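Local coordinates for protein catalase-3 (Neurospora crassa, PDB 4AJ9) that breaks hydrogen peroxide down to water and dioxygen at a heme, probably protecting the cell from this oxidant, at residues Glu57-Arg62 with Leu357-Gly362; Asn139-Phe144 with Asp207-His212. All blocks are in the same frame, centred on the assembly; numbering follows the deposited sequence. Where two conformers were deposited one is given.

Interaction 1: Glu57-Arg62 with Leu357-Gly362. With HEM (protoporphyrin IX containing Fe), chain Y.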
ATOM      1  N   GLU C  57     -11.803   4.500   2.291  1.00  2.70           N
ATOM      2  CA  GLU C  57     -12.737   3.885   1.352  1.00  3.94           C
ATOM      3  C   GLU C  57     -12.212   3.783  -0.078  1.00  4.23           C
ATOM      4  O   GLU C  57     -12.495   2.813  -0.770  1.00  4.03           O
ATOM      5  CB  GLU C  57     -14.094   4.619   1.348  1.00  1.85           C
ATOM      6  CG  GLU C  57     -15.046   4.177   2.468  1.00  2.56           C
ATOM      7  CD  GLU C  57     -16.390   4.907   2.432  1.00  6.39           C
ATOM      8  OE1 GLU C  57     -16.702   5.583   1.410  1.00  5.16           O
ATOM      9  OE2 GLU C  57     -17.129   4.813   3.439  1.00  4.84           O
ATOM     10  N   ARG C  58     -11.454   4.783  -0.515  1.00  5.27           N
ATOM     11  CA  ARG C  58     -11.108   4.906  -1.927  1.00  1.35           C
ATOM     12  C   ARG C  58      -9.900   4.049  -2.311  1.00  6.85           C
ATOM     13  O   ARG C  58      -8.966   3.877  -1.523  1.00  2.94           O
ATOM     14  CB  ARG C  58     -10.843   6.369  -2.283  1.00  2.57           C
ATOM     15  CG  ARG C  58     -12.015   7.309  -1.979  1.00  2.26           C
ATOM     16  CD  ARG C  58     -13.266   7.053  -2.852  1.00  2.64           C
ATOM     17  NE  ARG C  58     -14.312   7.972  -2.417  1.00  2.34           N
ATOM     18  CZ  ARG C  58     -15.280   7.665  -1.552  1.00  3.79           C
ATOM     19  NH1 ARG C  58     -15.421   6.420  -1.102  1.00  2.45           N
ATOM     20  NH2 ARG C  58     -16.149   8.598  -1.177  1.00  2.96           N
ATOM     21  N   ILE C  59      -9.934   3.510  -3.525  1.00  1.63           N
ATOM     22  CA  ILE C  59      -8.768   2.856  -4.095  1.00  1.73           C
ATOM     23  C   ILE C  59      -8.475   3.596  -5.399  1.00  1.71           C
ATOM     24  O   ILE C  59      -9.340   4.305  -5.928  1.00  5.73           O
ATOM     25  CB  ILE C  59      -9.015   1.348  -4.355  1.00  8.64           C
ATOM     26  CG1 ILE C  59      -9.981   1.153  -5.528  1.00  4.14           C
ATOM     27  CG2 ILE C  59      -9.544   0.661  -3.100  1.00  3.54           C
ATOM     28  CD1 ILE C  59     -10.284  -0.302  -5.824  1.00  3.44           C
ATOM     29  N   PRO C  60      -7.255   3.459  -5.918  1.00  3.06           N
ATOM     30  CA  PRO C  60      -6.934   4.168  -7.163  1.00  2.86           C
ATOM     31  C   PRO C  60      -7.913   3.799  -8.276  1.00  5.37           C
ATOM     32  O   PRO C  60      -8.276   2.634  -8.387  1.00  3.34           O
ATOM     33  CB  PRO C  60      -5.547   3.619  -7.522  1.00  3.91           C
ATOM     34  CG  PRO C  60      -4.953   3.222  -6.168  1.00  3.13           C
ATOM     35  CD  PRO C  60      -6.132   2.644  -5.432  1.00  1.80           C
ATOM     36  N   GLU C  61      -8.338   4.772  -9.081  1.00  2.72           N
ATOM     37  CA  GLU C  61      -9.093   4.441 -10.273  1.00  3.34           C
ATOM     38  C   GLU C  61      -8.186   3.719 -11.266  1.00  4.07           C
ATOM     39  O   GLU C  61      -6.954   3.755 -11.161  1.00  2.91           O
ATOM     40  CB  GLU C  61      -9.701   5.688 -10.918  1.00  3.19           C
ATOM     41  CG  GLU C  61      -8.685   6.687 -11.470  1.00  2.87           C
ATOM     42  CD  GLU C  61      -9.355   7.965 -11.998  1.00  6.24           C
ATOM     43  OE1 GLU C  61     -10.432   8.348 -11.482  1.00  6.11           O
ATOM     44  OE2 GLU C  61      -8.803   8.594 -12.922  1.00  7.68           O
ATOM     45  N   ARG C  62      -8.803   3.050 -12.234  1.00  2.78           N
ATOM     46  CA  ARG C  62      -8.057   2.418 -13.313  1.00  2.59           C
ATOM     47  C   ARG C  62      -7.273   3.480 -14.058  1.00  3.00           C
ATOM     48  O   ARG C  62      -7.780   4.577 -14.274  1.00  5.05           O
ATOM     49  CB  ARG C  62      -9.018   1.723 -14.278  1.00  3.25           C
ATOM     50  CG  ARG C  62      -9.860   0.622 -13.660  1.00  3.14           C
ATOM     51  CD  ARG C  62     -11.069   0.281 -14.558  1.00  4.39           C
ATOM     52  NE  ARG C  62     -11.721  -0.961 -14.148  1.00  5.36           N
ATOM     53  CZ  ARG C  62     -12.403  -1.128 -13.016  1.00  7.12           C
ATOM     54  NH1 ARG C  62     -12.549  -0.124 -12.154  1.00  5.40           N
ATOM     55  NH2 ARG C  62     -12.942  -2.310 -12.746  1.00  3.08           N
ATOM     56  N   LEU C 357      -1.579  -4.661  -8.887  1.00  3.20           N
ATOM     57  CA  LEU C 357      -0.823  -4.405  -7.675  1.00  5.32           C
ATOM     58  C   LEU C 357      -1.024  -2.971  -7.211  1.00  7.86           C
ATOM     59  O   LEU C 357      -1.052  -2.701  -6.010  1.00  8.74           O
ATOM     60  CB  LEU C 357       0.669  -4.666  -7.902  1.00  4.40           C
ATOM     61  CG  LEU C 357       1.082  -6.090  -8.239  1.00  4.39           C
ATOM     62  CD1 LEU C 357       2.535  -6.128  -8.724  1.00  4.45           C
ATOM     63  CD2 LEU C 357       0.857  -7.019  -7.045  1.00  3.38           C
ATOM     64  N   ASN C 358      -1.169  -2.043  -8.156  1.00  5.01           N
ATOM     65  CA  ASN C 358      -1.430  -0.656  -7.781  1.00  5.96           C
ATOM     66  C   ASN C 358      -2.864  -0.461  -7.302  1.00  7.72           C
ATOM     67  O   ASN C 358      -3.105   0.091  -6.227  1.00  4.54           O
ATOM     68  CB  ASN C 358      -1.166   0.306  -8.945  1.00  5.41           C
ATOM     69  CG  ASN C 358      -1.194   1.762  -8.506  1.00  8.89           C
ATOM     70  OD1 ASN C 358      -0.369   2.178  -7.703  1.00 11.20           O
ATOM     71  ND2 ASN C 358      -2.149   2.542  -9.032  1.00  3.93           N
ATOM     72  N   ARG C 359      -3.813  -0.925  -8.102  0.65  3.87           N
ATOM     73  CA  ARG C 359      -5.213  -0.715  -7.778  0.65  5.17           C
ATOM     74  C   ARG C 359      -5.611  -1.437  -6.493  0.65  5.28           C
ATOM     75  O   ARG C 359      -6.345  -0.890  -5.669  0.65  6.60           O
ATOM     76  CB  ARG C 359      -6.091  -1.163  -8.940  0.65  5.01           C
ATOM     77  CG  ARG C 359      -7.467  -0.541  -8.933  0.65  3.26           C
ATOM     78  CD  ARG C 359      -7.879  -0.167 -10.350  0.65  4.50           C
ATOM     79  NE  ARG C 359      -8.179  -1.338 -11.170  0.65  2.97           N
ATOM     80  CZ  ARG C 359      -9.251  -2.113 -11.014  0.65  4.85           C
ATOM     81  NH1 ARG C 359     -10.125  -1.859 -10.047  0.65  2.73           N
ATOM     82  NH2 ARG C 359      -9.439  -3.154 -11.819  0.65  3.08           N
ATOM     83  N   HIS C 360      -5.128  -2.666  -6.322  1.00  3.92           N
ATOM     84  CA  HIS C 360      -5.528  -3.484  -5.174  1.00  7.41           C
ATOM     85  C   HIS C 360      -4.520  -3.535  -4.032  1.00  9.02           C
ATOM     86  O   HIS C 360      -4.772  -4.171  -3.006  1.00  9.77           O
ATOM     87  CB  HIS C 360      -5.918  -4.899  -5.621  1.00  5.70           C
ATOM     88  CG  HIS C 360      -7.159  -4.939  -6.466  1.00  8.50           C
ATOM     89  ND1 HIS C 360      -8.416  -4.719  -5.944  1.00  5.78           N
ATOM     90  CD2 HIS C 360      -7.336  -5.154  -7.793  1.00  5.70           C
ATOM     91  CE1 HIS C 360      -9.316  -4.811  -6.910  1.00  8.28           C
ATOM     92  NE2 HIS C 360      -8.687  -5.074  -8.041  1.00  5.29           N
ATOM     93  N   ARG C 361      -3.382  -2.876  -4.207  1.00  5.87           N
ATOM     94  CA  ARG C 361      -2.348  -2.827  -3.161  1.00 16.02           C
ATOM     95  C   ARG C 361      -1.999  -4.182  -2.537  1.00 22.24           C
ATOM     96  O   ARG C 361      -1.874  -4.302  -1.316  1.00 17.11           O
ATOM     97  CB  ARG C 361      -2.760  -1.859  -2.045  1.00 13.94           C
ATOM     98  CG  ARG C 361      -2.433  -0.403  -2.317  1.00 22.04           C
ATOM     99  CD  ARG C 361      -3.314   0.184  -3.417  1.00 32.01           C
ATOM    100  NE  ARG C 361      -2.811   1.473  -3.891  1.00 32.08           N
ATOM    101  CZ  ARG C 361      -1.619   1.643  -4.464  1.00  4.78           C
ATOM    102  NH1 ARG C 361      -0.812   0.607  -4.639  1.00 32.97           N
ATOM    103  NH2 ARG C 361      -1.244   2.841  -4.864  1.00 27.60           N
ATOM    104  N   GLY C 362      -1.816  -5.195  -3.370  1.00 12.55           N
ATOM    105  CA  GLY C 362      -1.567  -6.531  -2.875  1.00 13.70           C
ATOM    106  C   GLY C 362      -1.700  -7.535  -4.000  1.00 11.56           C
ATOM    107  O   GLY C 362      -2.290  -7.244  -5.030  1.00  6.57           O
TER
HETATM  108  CHA HEM Y1720      -7.824  -1.126 -19.081  1.00  3.43           C
HETATM  109  CHB HEM Y1720      -8.997  -2.324 -23.650  1.00  4.66           C
HETATM  110  CHC HEM Y1720      -4.426  -1.465 -25.003  1.00  5.71           C
HETATM  111  CHD HEM Y1720      -3.108  -1.144 -20.353  1.00  5.92           C
HETATM  112  C1A HEM Y1720      -8.562  -1.481 -20.196  1.00  3.27           C
HETATM  113  C2A HEM Y1720      -9.996  -1.741 -20.246  1.00  4.40           C
HETATM  114  C3A HEM Y1720     -10.315  -2.055 -21.514  1.00  4.30           C
HETATM  115  C4A HEM Y1720      -9.099  -2.029 -22.302  1.00  4.55           C
HETATM  116  CMA HEM Y1720     -11.715  -2.413 -22.070  1.00  2.35           C
HETATM  117  CAA HEM Y1720     -10.970  -1.612 -19.044  1.00  1.90           C
HETATM  118  CBA HEM Y1720     -11.284  -2.968 -18.419  1.00  4.61           C
HETATM  119  CGA HEM Y1720     -12.312  -2.764 -17.337  1.00  4.30           C
HETATM  120  O1A HEM Y1720     -11.961  -2.882 -16.138  1.00  4.96           O
HETATM  121  O2A HEM Y1720     -13.491  -2.472 -17.674  1.00  4.88           O
HETATM  122  C1B HEM Y1720      -7.844  -2.253 -24.408  1.00  3.63           C
HETATM  123  C2B HEM Y1720      -7.710  -2.661 -25.796  1.00  4.37           C
HETATM  124  C3B HEM Y1720      -6.451  -2.404 -26.183  1.00  3.57           C
HETATM  125  C4B HEM Y1720      -5.747  -1.853 -25.041  1.00  5.58           C
HETATM  126  CMB HEM Y1720      -8.880  -3.253 -26.615  1.00  1.69           C
HETATM  127  CAB HEM Y1720      -5.773  -2.680 -27.546  1.00  8.96           C
HETATM  128  CBB HEM Y1720      -6.225  -3.651 -28.348  1.00 11.90           C
HETATM  129  C1C HEM Y1720      -3.671  -1.390 -23.857  1.00  3.45           C
HETATM  130  C2C HEM Y1720      -2.218  -1.430 -23.783  1.00  4.52           C
HETATM  131  C3C HEM Y1720      -1.879  -1.319 -22.496  1.00  8.29           C
HETATM  132  C4C HEM Y1720      -3.088  -1.254 -21.716  1.00  5.40           C
HETATM  133  CMC HEM Y1720      -1.264  -1.524 -24.988  1.00  2.50           C
HETATM  134  CAC HEM Y1720      -0.480  -1.351 -21.868  1.00  4.71           C
HETATM  135  CBC HEM Y1720       0.472  -2.096 -22.432  1.00 10.17           C
HETATM  136  C1D HEM Y1720      -4.232  -1.093 -19.581  1.00  8.15           C
HETATM  137  C2D HEM Y1720      -4.218  -0.969 -18.147  1.00  2.41           C
HETATM  138  C3D HEM Y1720      -5.688  -0.961 -17.751  1.00  0.97           C
HETATM  139  C4D HEM Y1720      -6.439  -1.090 -18.980  1.00  1.58           C
HETATM  140  CMD HEM Y1720      -2.972  -0.866 -17.243  1.00  2.92           C
HETATM  141  CAD HEM Y1720      -6.255  -0.859 -16.326  1.00  3.01           C
HETATM  142  CBD HEM Y1720      -6.553  -2.281 -15.866  1.00  3.52           C
HETATM  143  CGD HEM Y1720      -6.999  -2.262 -14.428  1.00  2.95           C
HETATM  144  O1D HEM Y1720      -7.663  -3.237 -14.003  1.00  3.32           O
HETATM  145  O2D HEM Y1720      -6.715  -1.259 -13.724  1.00  7.16           O
HETATM  146  NA  HEM Y1720      -8.055  -1.672 -21.466  1.00  1.81           N
HETATM  147  NB  HEM Y1720      -6.630  -1.773 -23.988  1.00  3.03           N
HETATM  148  NC  HEM Y1720      -4.165  -1.287 -22.575  1.00  4.10           N
HETATM  149  ND  HEM Y1720      -5.541  -1.168 -20.038  1.00  2.46           N
HETATM  150 FE   HEM Y1720      -6.116  -1.580 -22.018  1.00  5.35          FE
HETATM  151  O   HOH W   1     -10.458   0.982  -9.162  1.00  5.31           O
HETATM  152  O   HOH W   2      -4.680   2.358 -11.135  1.00  4.91           O
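The guanidinium groups of Arg62 and Arg359 lie one on the other, centres 3.9 Å apart and planes 27° from parallel, while each binds a different propionate of the same heme. Arg62 leaves its backbone with CG anti to the carbonyl carbon (chi1 -61°) and runs extended to NE, which gives its hydrogen to O1A of the heme at 2.8 Å, in the plane of the guanidinium. In the conformer described, Arg359 instead bends at chi2 and chi3, turning two N-H groups to the other propionate: NE reaches O2D of the heme at 2.9 Å and NH2 reaches O1D at 2.8 Å. The aliphatic CG of Arg62 rests on one face of the Arg359 group, while His360 NE2 sits over the opposite face. Water 1 bridges the segments, accepting from Arg359 NH1 and donating to Pro60 O; NH1 also makes a weak bond to Glu324 O. The Pro60 ring packs on helix 343-360, its CD 3.5 Å from Arg359 O and its CB 3.9 Å from Asn358 ND2. That ND2 donates both to water 2 and to Arg58 O of the second subunit. Two stacked cations are tolerable here since the propionates probably offset their charge, and Arg62 NH2 is also bonded to Thr323 O. The pair belongs to the propionate-binding end of the catalase heme pocket, where Arg102 and Gln356 also bond to the heme.

Interaction 2: Asn139-Phe144 with Asp207-His212. With HEM (protoporphyrin IX containing Fe), chain Y; ACT (acetate ion), chain B.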
ATOM      1  N   ASN C 139     -15.018  -0.875 -28.420  1.00  5.22           N
ATOM      2  CA  ASN C 139     -16.138  -0.818 -29.362  1.00  9.71           C
ATOM      3  C   ASN C 139     -15.690  -0.401 -30.761  1.00  6.82           C
ATOM      4  O   ASN C 139     -16.524  -0.115 -31.625  1.00  4.21           O
ATOM      5  CB  ASN C 139     -17.235   0.129 -28.863  1.00  6.76           C
ATOM      6  CG  ASN C 139     -16.877   1.588 -29.049  1.00  5.24           C
ATOM      7  OD1 ASN C 139     -15.719   1.992 -28.877  1.00  4.75           O
ATOM      8  ND2 ASN C 139     -17.871   2.390 -29.435  1.00  5.11           N
ATOM      9  N   ILE C 140     -14.371  -0.361 -30.950  1.00  4.08           N
ATOM     10  CA  ILE C 140     -13.719  -0.010 -32.216  1.00  5.57           C
ATOM     11  C   ILE C 140     -12.666  -1.084 -32.479  1.00  5.46           C
ATOM     12  O   ILE C 140     -12.001  -1.527 -31.552  1.00  5.75           O
ATOM     13  CB  ILE C 140     -13.049   1.363 -32.106  1.00  3.75           C
ATOM     14  CG1 ILE C 140     -14.127   2.458 -32.078  1.00  7.52           C
ATOM     15  CG2 ILE C 140     -12.040   1.589 -33.233  1.00  5.76           C
ATOM     16  CD1 ILE C 140     -13.589   3.828 -31.654  1.00  5.08           C
ATOM     17  N   PRO C 141     -12.543  -1.537 -33.742  1.00  4.83           N
ATOM     18  CA  PRO C 141     -11.799  -2.774 -34.024  1.00  6.89           C
ATOM     19  C   PRO C 141     -10.299  -2.595 -34.189  1.00  4.87           C
ATOM     20  O   PRO C 141      -9.598  -3.586 -34.363  1.00  9.95           O
ATOM     21  CB  PRO C 141     -12.406  -3.246 -35.353  1.00  4.62           C
ATOM     22  CG  PRO C 141     -12.853  -1.985 -36.012  1.00  6.17           C
ATOM     23  CD  PRO C 141     -13.364  -1.113 -34.887  1.00  7.44           C
ATOM     24  N   VAL C 142      -9.818  -1.358 -34.155  1.00  3.23           N
ATOM     25  CA  VAL C 142      -8.397  -1.102 -34.319  1.00  4.88           C
ATOM     26  C   VAL C 142      -7.902  -0.186 -33.205  1.00  6.76           C
ATOM     27  O   VAL C 142      -8.654   0.620 -32.671  1.00  6.10           O
ATOM     28  CB  VAL C 142      -8.086  -0.449 -35.688  1.00  7.89           C
ATOM     29  CG1 VAL C 142      -8.394  -1.422 -36.828  1.00  5.16           C
ATOM     30  CG2 VAL C 142      -8.871   0.862 -35.840  1.00  4.03           C
ATOM     31  N   PHE C 143      -6.631  -0.303 -32.859  1.00  7.28           N
ATOM     32  CA  PHE C 143      -6.081   0.555 -31.827  1.00  7.46           C
ATOM     33  C   PHE C 143      -5.074   1.569 -32.380  1.00  6.82           C
ATOM     34  O   PHE C 143      -4.608   1.421 -33.501  1.00  6.61           O
ATOM     35  CB  PHE C 143      -5.478  -0.265 -30.698  1.00  7.52           C
ATOM     36  CG  PHE C 143      -5.418   0.485 -29.398  1.00  8.67           C
ATOM     37  CD1 PHE C 143      -6.576   0.733 -28.680  1.00  9.35           C
ATOM     38  CD2 PHE C 143      -4.223   0.980 -28.926  1.00  8.01           C
ATOM     39  CE1 PHE C 143      -6.533   1.436 -27.490  1.00 18.62           C
ATOM     40  CE2 PHE C 143      -4.170   1.692 -27.744  1.00 11.23           C
ATOM     41  CZ  PHE C 143      -5.327   1.927 -27.024  1.00 15.25           C
ATOM     42  N   PHE C 144      -4.739   2.583 -31.581  1.00  9.04           N
ATOM     43  CA  PHE C 144      -3.933   3.723 -32.041  1.00  4.63           C
ATOM     44  C   PHE C 144      -2.490   3.402 -32.398  1.00  7.52           C
ATOM     45  O   PHE C 144      -1.890   4.068 -33.249  1.00  6.76           O
ATOM     46  CB  PHE C 144      -3.864   4.821 -30.971  1.00  5.01           C
ATOM     47  CG  PHE C 144      -5.179   5.483 -30.672  1.00  6.82           C
ATOM     48  CD1 PHE C 144      -5.668   6.502 -31.486  1.00  8.31           C
ATOM     49  CD2 PHE C 144      -5.903   5.122 -29.554  1.00  6.85           C
ATOM     50  CE1 PHE C 144      -6.872   7.135 -31.186  1.00  9.64           C
ATOM     51  CE2 PHE C 144      -7.111   5.749 -29.248  1.00  7.13           C
ATOM     52  CZ  PHE C 144      -7.590   6.755 -30.060  1.00  6.90           C
ATOM     53  N   ASP C 207     -21.090  -2.494 -30.972  1.00  3.33           N
ATOM     54  CA  ASP C 207     -20.425  -3.765 -31.232  1.00  6.99           C
ATOM     55  C   ASP C 207     -19.168  -3.822 -30.369  1.00  7.93           C
ATOM     56  O   ASP C 207     -18.745  -2.809 -29.827  1.00  8.82           O
ATOM     57  CB  ASP C 207     -20.039  -3.905 -32.708  1.00  6.62           C
ATOM     58  CG  ASP C 207     -21.206  -4.339 -33.579  1.00  8.42           C
ATOM     59  OD1 ASP C 207     -22.241  -4.771 -33.029  1.00  5.15           O
ATOM     60  OD2 ASP C 207     -21.079  -4.245 -34.812  1.00 11.48           O
ATOM     61  N   GLY C 208     -18.578  -5.004 -30.238  1.00  4.69           N
ATOM     62  CA  GLY C 208     -17.338  -5.140 -29.494  1.00  7.57           C
ATOM     63  C   GLY C 208     -16.284  -5.879 -30.293  1.00  6.16           C
ATOM     64  O   GLY C 208     -16.626  -6.638 -31.196  1.00  9.82           O
ATOM     65  N   PHE C 209     -15.009  -5.666 -29.965  1.00  6.79           N
ATOM     66  CA  PHE C 209     -13.910  -6.287 -30.706  1.00  4.52           C
ATOM     67  C   PHE C 209     -12.753  -6.659 -29.795  1.00  4.71           C
ATOM     68  O   PHE C 209     -12.417  -5.922 -28.870  1.00  6.37           O
ATOM     69  CB  PHE C 209     -13.377  -5.338 -31.788  1.00  5.92           C
ATOM     70  CG  PHE C 209     -14.432  -4.810 -32.701  1.00  7.43           C
ATOM     71  CD1 PHE C 209     -15.134  -3.657 -32.370  1.00  8.83           C
ATOM     72  CD2 PHE C 209     -14.738  -5.466 -33.889  1.00  8.71           C
ATOM     73  CE1 PHE C 209     -16.114  -3.159 -33.206  1.00  6.61           C
ATOM     74  CE2 PHE C 209     -15.718  -4.968 -34.728  1.00 12.59           C
ATOM     75  CZ  PHE C 209     -16.403  -3.806 -34.386  1.00  7.42           C
ATOM     76  N   GLY C 210     -12.134  -7.807 -30.049  1.00  8.62           N
ATOM     77  CA  GLY C 210     -10.944  -8.164 -29.300  1.00  4.55           C
ATOM     78  C   GLY C 210      -9.757  -7.400 -29.847  1.00  5.58           C
ATOM     79  O   GLY C 210      -8.717  -7.313 -29.198  1.00  4.11           O
ATOM     80  N   ILE C 211      -9.932  -6.853 -31.054  1.00  1.62           N
ATOM     81  CA  ILE C 211      -8.894  -6.108 -31.788  1.00  3.75           C
ATOM     82  C   ILE C 211      -7.737  -6.984 -32.276  1.00  7.82           C
ATOM     83  O   ILE C 211      -7.510  -7.104 -33.476  1.00  7.92           O
ATOM     84  CB  ILE C 211      -8.346  -4.902 -31.009  1.00  5.61           C
ATOM     85  CG1 ILE C 211      -9.485  -3.938 -30.664  1.00  7.60           C
ATOM     86  CG2 ILE C 211      -7.240  -4.186 -31.818  1.00  4.87           C
ATOM     87  CD1 ILE C 211      -9.021  -2.539 -30.350  1.00  8.18           C
ATOM     88  N   HIS C 212      -6.999  -7.591 -31.353  1.00  5.07           N
ATOM     89  CA  HIS C 212      -5.884  -8.437 -31.762  1.00  2.18           C
ATOM     90  C   HIS C 212      -6.349  -9.696 -32.438  1.00  5.30           C
ATOM     91  O   HIS C 212      -7.390 -10.260 -32.101  1.00  6.10           O
ATOM     92  CB  HIS C 212      -5.044  -8.870 -30.567  1.00  4.32           C
ATOM     93  CG  HIS C 212      -4.684  -7.754 -29.643  1.00  3.30           C
ATOM     94  ND1 HIS C 212      -3.815  -6.742 -30.000  1.00  6.00           N
ATOM     95  CD2 HIS C 212      -5.054  -7.502 -28.365  1.00  3.93           C
ATOM     96  CE1 HIS C 212      -3.670  -5.911 -28.979  1.00  5.99           C
ATOM     97  NE2 HIS C 212      -4.411  -6.352 -27.975  1.00  4.55           N
TER
HETATM   98  CHA HEM Y1720      -7.824  -1.126 -19.081  1.00  3.43           C
HETATM   99  CHB HEM Y1720      -8.997  -2.324 -23.650  1.00  4.66           C
HETATM  100  CHC HEM Y1720      -4.426  -1.465 -25.003  1.00  5.71           C
HETATM  101  CHD HEM Y1720      -3.108  -1.144 -20.353  1.00  5.92           C
HETATM  102  C1A HEM Y1720      -8.562  -1.481 -20.196  1.00  3.27           C
HETATM  103  C2A HEM Y1720      -9.996  -1.741 -20.246  1.00  4.40           C
HETATM  104  C3A HEM Y1720     -10.315  -2.055 -21.514  1.00  4.30           C
HETATM  105  C4A HEM Y1720      -9.099  -2.029 -22.302  1.00  4.55           C
HETATM  106  CMA HEM Y1720     -11.715  -2.413 -22.070  1.00  2.35           C
HETATM  107  CAA HEM Y1720     -10.970  -1.612 -19.044  1.00  1.90           C
HETATM  108  CBA HEM Y1720     -11.284  -2.968 -18.419  1.00  4.61           C
HETATM  109  CGA HEM Y1720     -12.312  -2.764 -17.337  1.00  4.30           C
HETATM  110  O1A HEM Y1720     -11.961  -2.882 -16.138  1.00  4.96           O
HETATM  111  O2A HEM Y1720     -13.491  -2.472 -17.674  1.00  4.88           O
HETATM  112  C1B HEM Y1720      -7.844  -2.253 -24.408  1.00  3.63           C
HETATM  113  C2B HEM Y1720      -7.710  -2.661 -25.796  1.00  4.37           C
HETATM  114  C3B HEM Y1720      -6.451  -2.404 -26.183  1.00  3.57           C
HETATM  115  C4B HEM Y1720      -5.747  -1.853 -25.041  1.00  5.58           C
HETATM  116  CMB HEM Y1720      -8.880  -3.253 -26.615  1.00  1.69           C
HETATM  117  CAB HEM Y1720      -5.773  -2.680 -27.546  1.00  8.96           C
HETATM  118  CBB HEM Y1720      -6.225  -3.651 -28.348  1.00 11.90           C
HETATM  119  C1C HEM Y1720      -3.671  -1.390 -23.857  1.00  3.45           C
HETATM  120  C2C HEM Y1720      -2.218  -1.430 -23.783  1.00  4.52           C
HETATM  121  C3C HEM Y1720      -1.879  -1.319 -22.496  1.00  8.29           C
HETATM  122  C4C HEM Y1720      -3.088  -1.254 -21.716  1.00  5.40           C
HETATM  123  CMC HEM Y1720      -1.264  -1.524 -24.988  1.00  2.50           C
HETATM  124  CAC HEM Y1720      -0.480  -1.351 -21.868  1.00  4.71           C
HETATM  125  CBC HEM Y1720       0.472  -2.096 -22.432  1.00 10.17           C
HETATM  126  C1D HEM Y1720      -4.232  -1.093 -19.581  1.00  8.15           C
HETATM  127  C2D HEM Y1720      -4.218  -0.969 -18.147  1.00  2.41           C
HETATM  128  C3D HEM Y1720      -5.688  -0.961 -17.751  1.00  0.97           C
HETATM  129  C4D HEM Y1720      -6.439  -1.090 -18.980  1.00  1.58           C
HETATM  130  CMD HEM Y1720      -2.972  -0.866 -17.243  1.00  2.92           C
HETATM  131  CAD HEM Y1720      -6.255  -0.859 -16.326  1.00  3.01           C
HETATM  132  CBD HEM Y1720      -6.553  -2.281 -15.866  1.00  3.52           C
HETATM  133  CGD HEM Y1720      -6.999  -2.262 -14.428  1.00  2.95           C
HETATM  134  O1D HEM Y1720      -7.663  -3.237 -14.003  1.00  3.32           O
HETATM  135  O2D HEM Y1720      -6.715  -1.259 -13.724  1.00  7.16           O
HETATM  136  NA  HEM Y1720      -8.055  -1.672 -21.466  1.00  1.81           N
HETATM  137  NB  HEM Y1720      -6.630  -1.773 -23.988  1.00  3.03           N
HETATM  138  NC  HEM Y1720      -4.165  -1.287 -22.575  1.00  4.10           N
HETATM  139  ND  HEM Y1720      -5.541  -1.168 -20.038  1.00  2.46           N
HETATM  140 FE   HEM Y1720      -6.116  -1.580 -22.018  1.00  5.35          FE
HETATM  141  C   ACT B1722     -21.230   2.072 -31.705  1.00 21.58           C
HETATM  142  O   ACT B1722     -21.068   1.282 -32.657  1.00 25.15           O
HETATM  143  OXT ACT B1722     -20.294   2.091 -30.864  1.00  8.34           O
HETATM  144  CH3 ACT B1722     -22.473   2.925 -31.605  1.00  8.21           C
HETATM  145  O   HOH W   3     -19.246  -0.514 -32.243  1.00  7.83           O
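Phe209 and Pro141 lie side by side, and the proline covers one face of the phenyl ring: Pro141 CB stands 3.7 Å from the ring centroid, 17° off its normal, a CH-pi contact. Followed outward, Phe209 meets the 139-144 loop at every step. Its CB lies near Pro141 CA, and CG, placed anti to the carbonyl carbon (chi1 -53°), comes under Pro141 CA and CB. On one flank CD1 touches the carbonyl carbon of Ile140 and then CE1 approaches Asn139 O at 3.5 Å, at the ring edge; on the other, CD2 and CE2 stay with Pro141 CB. The far atom CZ is last, beneath Pro141 CD and CB. An alanine here would remove the ring and is likely to leave Pro141 CB without its aromatic face, opening a gap beside the Asn139 and Ile140 backbone.

Ile211 continues the contact toward the heme. Its CG2 lies 3.5 Å from Pro141 O, and CD1 comes to 3.4 Å from Ile140 O while also touching the vinyl carbon CBB of the heme. Phe143 lays one ring face over the vinyl carbon CAB, with Phe144 on its opposite face. His212 NE2 is in van der Waals contact with CBB and hydrogen-bonded to Arg348. At the other end, Asn139 CA makes a CA-H...O contact of 3.3 Å with Asp207 O, and water 3 joins Asn139 O to Asp207 N. No direct hydrogen bond links the two segments, but Asn139 O also accepts from Asn197 ND2 and the Phe209 backbone bonds to that of Asn138. The chemistry is mainly apolar; shape and dispersion probably hold this wall, more than directed bonds, against the vinyl group and the adjoining pyrrole, over which the Phe143 ring lies.

In the fold
Both interactions grip the same heme from different ends, interaction 1 at the propionates and interaction 2 at a vinyl group, with centres about 26 Å apart and nearest atoms about 13 Å apart. Both segments of interaction 2 fall between those of interaction 1 in the sequence. The 57-62 segment follows helix 45-55; the 357-362 segment lies at the C-terminal part of helix 343-360, which also packs on Phe143 and His212 and carries Tyr352, by similarity the axial iron ligand. Strand 131-138 leads into 139-144, and strand 208-209 belongs to the same antiparallel sheet. Only interaction 1 reaches other subunits. The heme is thus enclosed by parts of the catalase domain far apart in sequence.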